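Local coordinates for protein serine protease pet (Escherichia coli, PDB 4OM9) that acts as a secreted serine protease and enterotoxin of enteroaggregative strains and probably cleaves the host cytoskeletal protein alpha-fodrin, at residues D418-F424 and F440-T446; N470-H474 and F636-I640; H485-Q491 and K510-L514; Q517-D522 and A619-S625. All coordinates share one frame; numbering follows the deposited sequence.

Contact 1 (D418-F424 and F440-T446); sequences DYAGIFF and FKKIAAT
Phe424 and Ala445 form a parallel bridge at this buried contact, where two successive turns of the beta-helix are laid one on the other. Two backbone bonds carry the register: Phe424 N donates to Ala444 O at 3.0 Å, and Thr446 N donates to Phe424 O at 3.2 Å. One step earlier the pairing opens, and a water takes its place. It accepts from Ala444 N at 2.9 Å and donates to both Tyr419 O and Ile422 O, so three backbone groups are satisfied where Ala444 bends the chain in an inverse gamma turn. At the corner, Lys442 N closes the connection on Asp418 O, approaching from above the carbonyl plane. The methyl CB of Ala444 touches two aromatic rings, 3.6 Å from Phe423 CD2 and 3.7 Å from Tyr419 CD1. Tyr419, its CG turned away from its own carbonyl carbon (chi1 -45°), runs alongside Lys442 in the same direction, with CE1 3.6 Å from Lys442 CB. Among the buried residues, the Phe440 ring presents its edge to Ile422 CG2 at 3.9 Å, while Ala420 CB also packs on that ring. Strand 397-399 continues the stack beyond Phe423. Parallel strands in neighbouring turns, with apolar residues stacked in the interior, are the signature of the right-handed beta-helix of autotransporter passenger domains.

Contact 2 (N470-H474 and F636-I640); sequences NYIYH and FRQDI
Gln638 lays its terminal amide against the backbone of Ile472 and grips that one residue twice. Its OE1 accepts from Ile472 N at 2.9 Å, the donor tilted from the carbonyl plane. Its NE2 donates to Ile472 O at 3.0 Å along an almost straight line (179°), on a lone pair of that oxygen. The reach comes from an extended chain whose CG stands opposite the backbone N (chi1 -176°). With both ends bound, the amide cannot readily rotate; NE2 has a further, weak bond to Asp622. OE1 also passes 3.2 Å from Tyr471 CD1, where the two side chains cross at about a right angle. Beside this polar grip, Ile640 CD1 meets Ile472 CG1 at 3.6 Å and lies 3.4 Å from Asn470 O. The Tyr471 ring edge also comes near Phe636 CZ, and its OH is bonded to Ile443 O. The segments run 114° apart, so a side chain, rather than a neighbouring strand, pairs with Ile472. The backbone of Tyr471 and Tyr473 is bonded toward strand 496-498 of the next turn, while the Phe636 side chain packs on Ala444 of strand 444-445 and Ile640 starts strand 640-644, the antiparallel partner of 618-622.

Contact 3 (H485-Q491 and K510-L514); sequences HHLDTKQ and KNAPL
Lys510 and His486 are paired in a parallel bridge of the beta-helix, their side chains on one face, at the end of the paired strands 481-486 and 506-510 where both segments turn a corner. The lysine starts with CG set opposite its own carbonyl carbon and then climbs across the imidazole. CB stands 4.0 Å from His486 CD2, and CG follows at 3.9 Å from the same atom. CD comes to lie above the middle of the ring, 3.8 Å from His486 CE1. CE is displaced toward the rim at CE1 and NE2, 3.6 Å from the centroid of the His486 ring and 28° off its normal, which makes a CH-pi contact; the bend at the last torsion lifts NZ away from the ring. Beneath this pair the backbones are tied by Lys510 N to His485 O and by Leu487 N to Lys510 O.

The corner itself is organised by Asn511, whose positive phi (73°) swings the chain round. Its ND2 donates to Leu487 O at 2.9 Å, with that oxygen lying in the plane of the amide, so the side chain is tied to the start of the 487-490 loop. Leu487 CD1 packs on Ala512 CB at 3.7 Å. His485 NE2 lies 3.3 Å from the same Ala512 CB, although its two nitrogens are bonded elsewhere, to Val465 O and Ala494 O. Lys490, exposed, turns away to a salt bridge with Asp492. The loop is finally closed by backbone: Gln491 N points directly at Asn511 O, 2.7 Å away with an N-H...O angle of 180°.

Contact 4 (Q517-D522 and A619-S625); sequences QGHATD and AYIDLYS
Gln517 crosses Tyr620 at about a right angle, its amide plane 41° from the phenol ring, and spends its polar end on the tyrosine backbone rather than on the ring. Its OE1 receives Tyr620 N at 2.7 Å on a lone pair, in the carbonyl plane, while its NE2 donates to Tyr620 O at 2.8 Å, also on a lone pair. The chain sets out with CG between backbone N and carbonyl carbon (chi1 67°) and is extended beyond. OE1 meets the ring only at its edge, 3.4 Å from Tyr620 CD1. NE2 also meets Gly518 O and Asp499 OD1, so its two N-H groups are shared among three acceptors, which helps hold the amide in place. A water continues the seam, accepting from Ala520 N and donating to Tyr620 O, and Ala520 CB rests 4.0 Å from Ile621 CG2.

At the other end the flat groups are arranged differently. His519 NE2 donates to Asp522 OD2 at 3.0 Å, the oxygen lying in the ring plane, yet the histidine arrives from above the carboxylate plane. Asp522 OD1 accepts from Ser625 OG in a very short bond whose exact length is doubtful, and the same hydroxyl sits at the histidine edge, 3.1 Å from His519 CE1. A type I turn from Asp622 to Ser625, combined with an Asx turn at Asp622, delivers the serine.

His519 also uses ND1 on Asp499, so carboxylates meet both its nitrogens, which would probably favour the protonated ring. The implication is a buried polar network in which each Asp522 oxygen is engaged and strand 618-622 is joined to the beta-helix by side chains.

Overall arrangement
Contacts 1 and 4 are buried, contact 2 only partly so, and contact 3 reaches the surface at a corner. Contacts 1 and 3 are turn-on-turn pairings of the beta-helix, bonded mainly backbone to backbone, with apolar filling in contact 1 and polar, more exposed edges in contact 3. Contacts 2 and 4 instead join the helix to the excursion containing 619-625 and 636-640, each through a glutamine that clasps one backbone residue. They lie about 9 Å apart between centres and are linked directly: His474 NE2 bonds to Asp622 OD2, and Asp639 O probably to Leu623 N. Contact 1 meets contact 2 through packing of Ala444 on Phe636 and a probable hydrogen bond from Tyr471 OH to Ile443 O, whereas contact 3 stands apart from both.

Contact 1 (D418-F424 and F440-T446)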
# COMPACT_ATOMS: atom_id res chain seq x y z
N ASP A 418 -20.32 -16.10 7.70
CA ASP A 418 -19.09 -15.37 7.99
C ASP A 418 -18.86 -14.13 7.12
O ASP A 418 -18.27 -13.15 7.58
CB ASP A 418 -17.90 -16.31 7.87
CG ASP A 418 -18.00 -17.49 8.82
OD1 ASP A 418 -18.83 -17.43 9.75
OD2 ASP A 418 -17.24 -18.46 8.64
N TYR A 419 -19.32 -14.15 5.87
CA TYR A 419 -19.03 -13.05 4.98
C TYR A 419 -20.19 -12.07 4.80
O TYR A 419 -20.11 -11.19 3.94
CB TYR A 419 -18.57 -13.58 3.61
CG TYR A 419 -17.56 -14.70 3.71
CD1 TYR A 419 -16.23 -14.44 4.04
CD2 TYR A 419 -17.93 -16.01 3.52
CE1 TYR A 419 -15.30 -15.47 4.15
CE2 TYR A 419 -17.02 -17.04 3.63
CZ TYR A 419 -15.71 -16.77 3.95
OH TYR A 419 -14.82 -17.82 4.03
N ALA A 420 -21.24 -12.19 5.61
CA ALA A 420 -22.42 -11.32 5.50
C ALA A 420 -22.99 -11.37 4.08
O ALA A 420 -23.58 -10.40 3.60
CB ALA A 420 -22.07 -9.89 5.89
N GLY A 421 -22.78 -12.50 3.42
CA GLY A 421 -23.36 -12.76 2.12
C GLY A 421 -23.00 -11.79 1.01
O GLY A 421 -23.83 -11.56 0.13
N ILE A 422 -21.80 -11.23 1.04
CA ILE A 422 -21.34 -10.41 -0.07
C ILE A 422 -19.89 -10.77 -0.46
O ILE A 422 -19.04 -11.11 0.38
CB ILE A 422 -21.52 -8.90 0.24
CG1 ILE A 422 -21.14 -8.04 -0.97
CG2 ILE A 422 -20.77 -8.49 1.52
CD1 ILE A 422 -21.70 -6.63 -0.95
N PHE A 423 -19.64 -10.74 -1.76
CA PHE A 423 -18.44 -11.30 -2.33
C PHE A 423 -18.03 -10.38 -3.45
O PHE A 423 -18.87 -9.93 -4.22
CB PHE A 423 -18.67 -12.74 -2.83
CG PHE A 423 -19.22 -13.66 -1.78
CD1 PHE A 423 -20.59 -13.68 -1.49
CD2 PHE A 423 -18.37 -14.50 -1.06
CE1 PHE A 423 -21.09 -14.51 -0.49
CE2 PHE A 423 -18.87 -15.33 -0.06
CZ PHE A 423 -20.23 -15.34 0.22
N PHE A 424 -16.73 -10.08 -3.50
CA PHE A 424 -16.20 -9.13 -4.46
C PHE A 424 -15.13 -9.84 -5.27
O PHE A 424 -14.09 -10.15 -4.70
CB PHE A 424 -15.57 -7.93 -3.77
CG PHE A 424 -16.40 -7.31 -2.66
CD1 PHE A 424 -16.46 -7.88 -1.40
CD2 PHE A 424 -17.06 -6.11 -2.87
CE1 PHE A 424 -17.22 -7.30 -0.39
CE2 PHE A 424 -17.81 -5.51 -1.85
CZ PHE A 424 -17.90 -6.11 -0.62
N PHE A 440 -18.50 -8.38 10.06
CA PHE A 440 -18.08 -9.55 9.33
C PHE A 440 -17.17 -10.40 10.21
O PHE A 440 -16.29 -9.88 10.90
CB PHE A 440 -17.30 -9.19 8.05
CG PHE A 440 -18.00 -8.22 7.13
CD1 PHE A 440 -18.00 -6.86 7.40
CD2 PHE A 440 -18.54 -8.66 5.91
CE1 PHE A 440 -18.59 -5.96 6.53
CE2 PHE A 440 -19.13 -7.77 5.03
CZ PHE A 440 -19.16 -6.42 5.34
N LYS A 441 -17.38 -11.70 10.19
CA LYS A 441 -16.34 -12.61 10.61
C LYS A 441 -15.14 -12.41 9.65
O LYS A 441 -13.99 -12.35 10.08
CB LYS A 441 -16.86 -14.04 10.57
CG LYS A 441 -16.02 -15.06 11.28
CD LYS A 441 -16.68 -15.50 12.59
CE LYS A 441 -16.11 -16.85 13.03
NZ LYS A 441 -14.62 -16.93 12.83
N LYS A 442 -15.45 -12.30 8.35
CA LYS A 442 -14.46 -12.12 7.28
C LYS A 442 -15.09 -11.36 6.09
O LYS A 442 -16.21 -11.67 5.69
CB LYS A 442 -13.91 -13.46 6.79
CG LYS A 442 -12.82 -14.06 7.66
CD LYS A 442 -12.26 -15.35 7.08
CE LYS A 442 -13.20 -16.53 7.27
NZ LYS A 442 -12.47 -17.83 7.19
N ILE A 443 -14.38 -10.38 5.54
CA ILE A 443 -14.82 -9.78 4.28
C ILE A 443 -14.28 -10.59 3.11
O ILE A 443 -13.06 -10.79 3.02
CB ILE A 443 -14.36 -8.34 4.10
CG1 ILE A 443 -14.78 -7.48 5.26
CG2 ILE A 443 -14.91 -7.79 2.79
CD1 ILE A 443 -13.73 -6.38 5.61
N ALA A 444 -15.15 -11.04 2.22
CA ALA A 444 -14.71 -11.83 1.08
C ALA A 444 -14.36 -10.96 -0.14
O ALA A 444 -15.16 -10.82 -1.08
CB ALA A 444 -15.76 -12.85 0.71
N ALA A 445 -13.14 -10.42 -0.11
CA ALA A 445 -12.64 -9.50 -1.12
C ALA A 445 -11.44 -10.12 -1.75
O ALA A 445 -10.61 -10.66 -1.02
CB ALA A 445 -12.29 -8.16 -0.48
N THR A 446 -11.32 -10.11 -3.09
CA THR A 446 -10.13 -10.70 -3.72
C THR A 446 -9.02 -9.70 -3.90
O THR A 446 -7.87 -10.08 -3.91
CB THR A 446 -10.40 -11.35 -5.11
OG1 THR A 446 -10.79 -10.35 -6.08
CG2 THR A 446 -11.49 -12.30 -5.00
O HOH W 1 -15.82 -19.70 11.32
O HOH W 2 -17.96 -10.36 2.60

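Contact 2 (N470-H474 and F636-I640)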
# COMPACT_ATOMS: atom_id res chain seq x y z
N ASN A 470 -6.19 -16.47 11.23
CA ASN A 470 -5.47 -15.66 10.27
C ASN A 470 -6.34 -15.37 9.07
O ASN A 470 -6.86 -16.29 8.42
CB ASN A 470 -4.19 -16.35 9.82
CG ASN A 470 -3.06 -16.21 10.81
OD1 ASN A 470 -3.20 -15.60 11.88
ND2 ASN A 470 -1.92 -16.79 10.47
N TYR A 471 -6.50 -14.09 8.78
CA TYR A 471 -7.32 -13.66 7.67
C TYR A 471 -6.76 -12.35 7.10
O TYR A 471 -6.34 -11.46 7.86
CB TYR A 471 -8.79 -13.48 8.09
CG TYR A 471 -9.51 -12.51 7.18
CD1 TYR A 471 -9.93 -12.89 5.91
CD2 TYR A 471 -9.73 -11.21 7.58
CE1 TYR A 471 -10.57 -11.98 5.06
CE2 TYR A 471 -10.36 -10.31 6.75
CZ TYR A 471 -10.78 -10.70 5.50
OH TYR A 471 -11.39 -9.76 4.70
N ILE A 472 -6.71 -12.26 5.78
CA ILE A 472 -6.24 -11.03 5.15
C ILE A 472 -7.37 -10.33 4.39
O ILE A 472 -7.98 -10.91 3.52
CB ILE A 472 -5.07 -11.28 4.19
CG1 ILE A 472 -4.02 -12.17 4.86
CG2 ILE A 472 -4.46 -9.96 3.75
CD1 ILE A 472 -2.75 -12.38 4.03
N TYR A 473 -7.63 -9.07 4.75
CA TYR A 473 -8.53 -8.23 3.98
C TYR A 473 -7.68 -7.56 2.92
O TYR A 473 -6.75 -6.80 3.25
CB TYR A 473 -9.24 -7.20 4.87
CG TYR A 473 -10.12 -6.22 4.11
CD1 TYR A 473 -11.09 -6.68 3.21
CD2 TYR A 473 -9.99 -4.85 4.30
CE1 TYR A 473 -11.90 -5.79 2.52
CE2 TYR A 473 -10.79 -3.95 3.62
CZ TYR A 473 -11.75 -4.42 2.73
OH TYR A 473 -12.54 -3.53 2.03
N HIS A 474 -7.97 -7.89 1.66
CA HIS A 474 -7.26 -7.34 0.51
C HIS A 474 -7.84 -5.99 0.06
O HIS A 474 -7.24 -5.30 -0.76
CB HIS A 474 -7.30 -8.31 -0.67
CG HIS A 474 -6.44 -9.54 -0.52
ND1 HIS A 474 -5.08 -9.49 -0.31
CD2 HIS A 474 -6.76 -10.85 -0.65
CE1 HIS A 474 -4.60 -10.73 -0.27
NE2 HIS A 474 -5.59 -11.57 -0.47
N PHE A 636 -15.81 -18.33 -1.00
CA PHE A 636 -14.55 -17.62 -0.83
C PHE A 636 -13.49 -18.57 -0.32
O PHE A 636 -13.75 -19.37 0.57
CB PHE A 636 -14.75 -16.47 0.14
CG PHE A 636 -13.50 -15.76 0.53
CD1 PHE A 636 -13.01 -14.70 -0.23
CD2 PHE A 636 -12.83 -16.12 1.68
CE1 PHE A 636 -11.87 -14.03 0.17
CE2 PHE A 636 -11.68 -15.46 2.08
CZ PHE A 636 -11.20 -14.41 1.33
N ARG A 637 -12.30 -18.46 -0.91
CA ARG A 637 -11.16 -19.28 -0.55
C ARG A 637 -10.01 -18.36 -0.12
O ARG A 637 -9.86 -17.25 -0.64
CB ARG A 637 -10.75 -20.18 -1.74
CG ARG A 637 -9.64 -19.58 -2.63
CD ARG A 637 -9.92 -19.53 -4.13
NE ARG A 637 -9.52 -20.74 -4.84
CZ ARG A 637 -9.26 -20.82 -6.14
NH1 ARG A 637 -9.32 -19.75 -6.92
NH2 ARG A 637 -8.93 -21.99 -6.67
N GLN A 638 -9.21 -18.81 0.85
CA GLN A 638 -7.99 -18.08 1.22
C GLN A 638 -7.00 -19.04 1.85
O GLN A 638 -7.38 -19.92 2.62
CB GLN A 638 -8.30 -16.91 2.17
CG GLN A 638 -7.06 -16.05 2.52
CD GLN A 638 -7.41 -14.70 3.18
OE1 GLN A 638 -7.65 -14.62 4.39
NE2 GLN A 638 -7.41 -13.64 2.38
N ASP A 639 -5.73 -18.89 1.49
CA ASP A 639 -4.66 -19.72 2.02
C ASP A 639 -3.45 -18.84 2.28
O ASP A 639 -2.86 -18.27 1.36
CB ASP A 639 -4.29 -20.85 1.06
CG ASP A 639 -3.39 -21.89 1.71
OD1 ASP A 639 -2.96 -21.69 2.86
OD2 ASP A 639 -3.11 -22.92 1.07
N ILE A 640 -3.08 -18.74 3.55
CA ILE A 640 -2.11 -17.75 3.98
C ILE A 640 -0.76 -18.37 4.29
O ILE A 640 -0.66 -19.38 4.98
CB ILE A 640 -2.63 -17.00 5.21
CG1 ILE A 640 -3.82 -16.13 4.81
CG2 ILE A 640 -1.55 -16.13 5.81
CD1 ILE A 640 -4.56 -15.60 5.98

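Contact 3 (H485-Q491 and K510-L514)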
# COMPACT_ATOMS: atom_id res chain seq x y z
N HIS A 485 -11.59 -4.52 15.67
CA HIS A 485 -11.26 -5.95 15.69
C HIS A 485 -11.30 -6.41 17.16
O HIS A 485 -10.26 -6.53 17.79
CB HIS A 485 -9.90 -6.16 15.02
CG HIS A 485 -9.44 -7.59 14.97
ND1 HIS A 485 -10.25 -8.63 14.57
CD2 HIS A 485 -8.23 -8.14 15.22
CE1 HIS A 485 -9.57 -9.75 14.59
NE2 HIS A 485 -8.34 -9.49 14.98
N HIS A 486 -12.50 -6.62 17.71
CA HIS A 486 -12.71 -6.98 19.12
C HIS A 486 -13.09 -8.44 19.33
O HIS A 486 -13.99 -8.97 18.66
CB HIS A 486 -13.81 -6.13 19.74
CG HIS A 486 -13.54 -4.66 19.73
ND1 HIS A 486 -14.45 -3.74 20.20
CD2 HIS A 486 -12.46 -3.95 19.31
CE1 HIS A 486 -13.94 -2.52 20.08
NE2 HIS A 486 -12.74 -2.62 19.54
N LEU A 487 -12.42 -9.10 20.26
CA LEU A 487 -12.85 -10.44 20.66
C LEU A 487 -13.05 -10.47 22.16
O LEU A 487 -12.46 -9.66 22.88
CB LEU A 487 -11.84 -11.49 20.20
CG LEU A 487 -12.04 -11.86 18.73
CD1 LEU A 487 -10.97 -12.79 18.25
CD2 LEU A 487 -13.39 -12.52 18.57
N ASP A 488 -13.90 -11.38 22.63
CA ASP A 488 -14.30 -11.44 24.03
C ASP A 488 -13.21 -11.97 24.94
O ASP A 488 -13.15 -11.64 26.13
CB ASP A 488 -15.55 -12.31 24.20
CG ASP A 488 -16.82 -11.57 23.87
OD1 ASP A 488 -16.77 -10.33 23.76
OD2 ASP A 488 -17.88 -12.23 23.75
N THR A 489 -12.36 -12.81 24.36
CA THR A 489 -11.27 -13.44 25.07
C THR A 489 -9.96 -13.27 24.28
O THR A 489 -9.95 -13.29 23.04
CB THR A 489 -11.59 -14.94 25.31
OG1 THR A 489 -11.93 -15.12 26.70
CG2 THR A 489 -10.43 -15.84 24.97
N LYS A 490 -8.87 -13.04 25.01
CA LYS A 490 -7.56 -12.86 24.43
C LYS A 490 -7.20 -14.04 23.54
O LYS A 490 -7.10 -15.17 24.03
CB LYS A 490 -6.51 -12.68 25.54
CG LYS A 490 -5.13 -12.24 25.09
CD LYS A 490 -4.17 -12.27 26.28
CE LYS A 490 -2.88 -11.52 25.99
NZ LYS A 490 -2.43 -11.64 24.58
N GLN A 491 -7.02 -13.77 22.25
CA GLN A 491 -6.74 -14.81 21.25
C GLN A 491 -5.60 -14.35 20.32
O GLN A 491 -5.81 -13.55 19.40
CB GLN A 491 -8.00 -15.14 20.42
CG GLN A 491 -9.09 -15.85 21.19
CD GLN A 491 -10.44 -15.84 20.47
OE1 GLN A 491 -10.51 -16.05 19.26
NE2 GLN A 491 -11.51 -15.60 21.22
N LYS A 510 -9.07 -5.15 20.41
CA LYS A 510 -9.12 -5.74 21.73
C LYS A 510 -8.99 -7.24 21.61
O LYS A 510 -9.74 -7.88 20.85
CB LYS A 510 -10.42 -5.37 22.45
CG LYS A 510 -10.56 -3.89 22.71
CD LYS A 510 -11.96 -3.52 23.21
CE LYS A 510 -12.27 -2.08 22.86
NZ LYS A 510 -12.92 -1.33 23.97
N ASN A 511 -8.00 -7.78 22.32
CA ASN A 511 -7.84 -9.22 22.54
C ASN A 511 -7.38 -10.03 21.33
O ASN A 511 -7.19 -11.24 21.45
CB ASN A 511 -9.16 -9.81 23.09
CG ASN A 511 -9.34 -9.56 24.60
OD1 ASN A 511 -8.37 -9.46 25.33
ND2 ASN A 511 -10.60 -9.46 25.05
N ALA A 512 -7.18 -9.38 20.18
CA ALA A 512 -6.82 -10.09 18.94
C ALA A 512 -5.89 -9.25 18.06
O ALA A 512 -6.08 -8.06 17.94
CB ALA A 512 -8.09 -10.47 18.15
N PRO A 513 -4.88 -9.87 17.44
CA PRO A 513 -3.84 -9.06 16.78
C PRO A 513 -4.26 -8.37 15.48
O PRO A 513 -5.09 -8.85 14.72
CB PRO A 513 -2.72 -10.09 16.49
CG PRO A 513 -3.09 -11.33 17.27
CD PRO A 513 -4.59 -11.31 17.35
N LEU A 514 -3.66 -7.20 15.25
CA LEU A 514 -3.78 -6.48 14.01
C LEU A 514 -2.41 -6.39 13.34
O LEU A 514 -1.37 -6.20 14.00
CB LEU A 514 -4.33 -5.07 14.24
CG LEU A 514 -4.69 -4.37 12.92
CD1 LEU A 514 -6.05 -4.85 12.43
CD2 LEU A 514 -4.69 -2.87 13.07

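Contact 4 (Q517-D522 and A619-S625)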
# COMPACT_ATOMS: atom_id res chain seq x y z
N GLN A 517 0.34 -4.12 6.59
CA GLN A 517 1.45 -4.41 5.69
C GLN A 517 1.09 -4.05 4.27
O GLN A 517 -0.09 -3.89 3.94
CB GLN A 517 1.83 -5.90 5.75
CG GLN A 517 0.73 -6.82 5.20
CD GLN A 517 1.24 -8.21 4.82
OE1 GLN A 517 1.72 -8.97 5.68
NE2 GLN A 517 1.12 -8.56 3.54
N GLY A 518 2.11 -3.98 3.41
CA GLY A 518 1.89 -3.81 1.99
C GLY A 518 1.34 -5.08 1.33
O GLY A 518 1.15 -6.11 1.98
N HIS A 519 1.11 -5.01 0.03
CA HIS A 519 0.57 -6.17 -0.68
C HIS A 519 1.55 -6.66 -1.72
O HIS A 519 2.06 -5.89 -2.56
CB HIS A 519 -0.80 -5.83 -1.32
CG HIS A 519 -1.30 -6.88 -2.26
ND1 HIS A 519 -1.79 -8.10 -1.84
CD2 HIS A 519 -1.40 -6.89 -3.62
CE1 HIS A 519 -2.14 -8.82 -2.89
NE2 HIS A 519 -1.92 -8.10 -3.98
N ALA A 520 1.87 -7.95 -1.66
CA ALA A 520 2.77 -8.56 -2.63
C ALA A 520 2.04 -8.59 -3.96
O ALA A 520 0.91 -9.08 -4.06
CB ALA A 520 3.19 -9.95 -2.20
N THR A 521 2.67 -8.02 -4.99
CA THR A 521 2.00 -7.90 -6.28
C THR A 521 1.61 -9.27 -6.81
O THR A 521 2.39 -10.19 -6.78
CB THR A 521 2.89 -7.13 -7.25
OG1 THR A 521 2.96 -5.76 -6.81
CG2 THR A 521 2.35 -7.18 -8.70
N ASP A 522 0.37 -9.42 -7.23
CA ASP A 522 -0.07 -10.70 -7.79
C ASP A 522 0.48 -10.93 -9.20
O ASP A 522 0.56 -10.00 -10.01
CB ASP A 522 -1.60 -10.80 -7.84
CG ASP A 522 -2.25 -10.57 -6.49
OD1 ASP A 522 -2.04 -11.41 -5.60
OD2 ASP A 522 -2.97 -9.56 -6.32
N ALA A 619 5.80 -11.02 7.21
CA ALA A 619 4.79 -10.55 6.27
C ALA A 619 3.94 -11.73 5.81
O ALA A 619 4.35 -12.88 5.90
CB ALA A 619 5.44 -9.85 5.08
N TYR A 620 2.72 -11.42 5.37
CA TYR A 620 1.76 -12.45 4.99
C TYR A 620 1.38 -12.36 3.52
O TYR A 620 1.22 -11.28 2.97
CB TYR A 620 0.51 -12.36 5.87
CG TYR A 620 0.83 -12.48 7.35
CD1 TYR A 620 1.38 -11.42 8.05
CD2 TYR A 620 0.59 -13.67 8.05
CE1 TYR A 620 1.69 -11.52 9.38
CE2 TYR A 620 0.89 -13.78 9.39
CZ TYR A 620 1.44 -12.70 10.05
OH TYR A 620 1.75 -12.76 11.37
N ILE A 621 1.25 -13.51 2.88
CA ILE A 621 0.72 -13.53 1.52
C ILE A 621 -0.39 -14.55 1.42
O ILE A 621 -0.49 -15.47 2.25
CB ILE A 621 1.80 -13.84 0.46
CG1 ILE A 621 2.35 -15.25 0.64
CG2 ILE A 621 2.92 -12.82 0.53
CD1 ILE A 621 3.34 -15.68 -0.46
N ASP A 622 -1.22 -14.37 0.39
CA ASP A 622 -2.41 -15.16 0.14
C ASP A 622 -2.18 -15.91 -1.16
O ASP A 622 -2.06 -15.30 -2.21
CB ASP A 622 -3.64 -14.22 0.08
CG ASP A 622 -4.96 -14.93 -0.33
OD1 ASP A 622 -5.02 -16.18 -0.38
OD2 ASP A 622 -5.94 -14.20 -0.58
N LEU A 623 -2.11 -17.23 -1.08
CA LEU A 623 -1.93 -18.04 -2.27
C LEU A 623 -3.10 -17.95 -3.28
O LEU A 623 -2.97 -18.41 -4.42
CB LEU A 623 -1.70 -19.49 -1.88
CG LEU A 623 -0.37 -19.72 -1.15
CD1 LEU A 623 -0.18 -21.19 -0.80
CD2 LEU A 623 0.81 -19.19 -1.99
N TYR A 624 -4.22 -17.35 -2.88
CA TYR A 624 -5.33 -17.17 -3.81
C TYR A 624 -5.72 -15.72 -3.91
O TYR A 624 -6.83 -15.39 -4.35
CB TYR A 624 -6.54 -17.99 -3.39
CG TYR A 624 -6.31 -19.47 -3.39
CD1 TYR A 624 -6.16 -20.17 -4.58
CD2 TYR A 624 -6.26 -20.18 -2.19
CE1 TYR A 624 -5.96 -21.54 -4.59
CE2 TYR A 624 -6.05 -21.55 -2.19
CZ TYR A 624 -5.91 -22.23 -3.39
OH TYR A 624 -5.71 -23.59 -3.40
N SER A 625 -4.80 -14.86 -3.50
CA SER A 625 -4.93 -13.43 -3.73
C SER A 625 -5.31 -13.14 -5.20
O SER A 625 -4.70 -13.68 -6.13
CB SER A 625 -3.62 -12.74 -3.36
OG SER A 625 -3.64 -11.38 -3.73
O HOH W 3 0.34 -9.70 0.58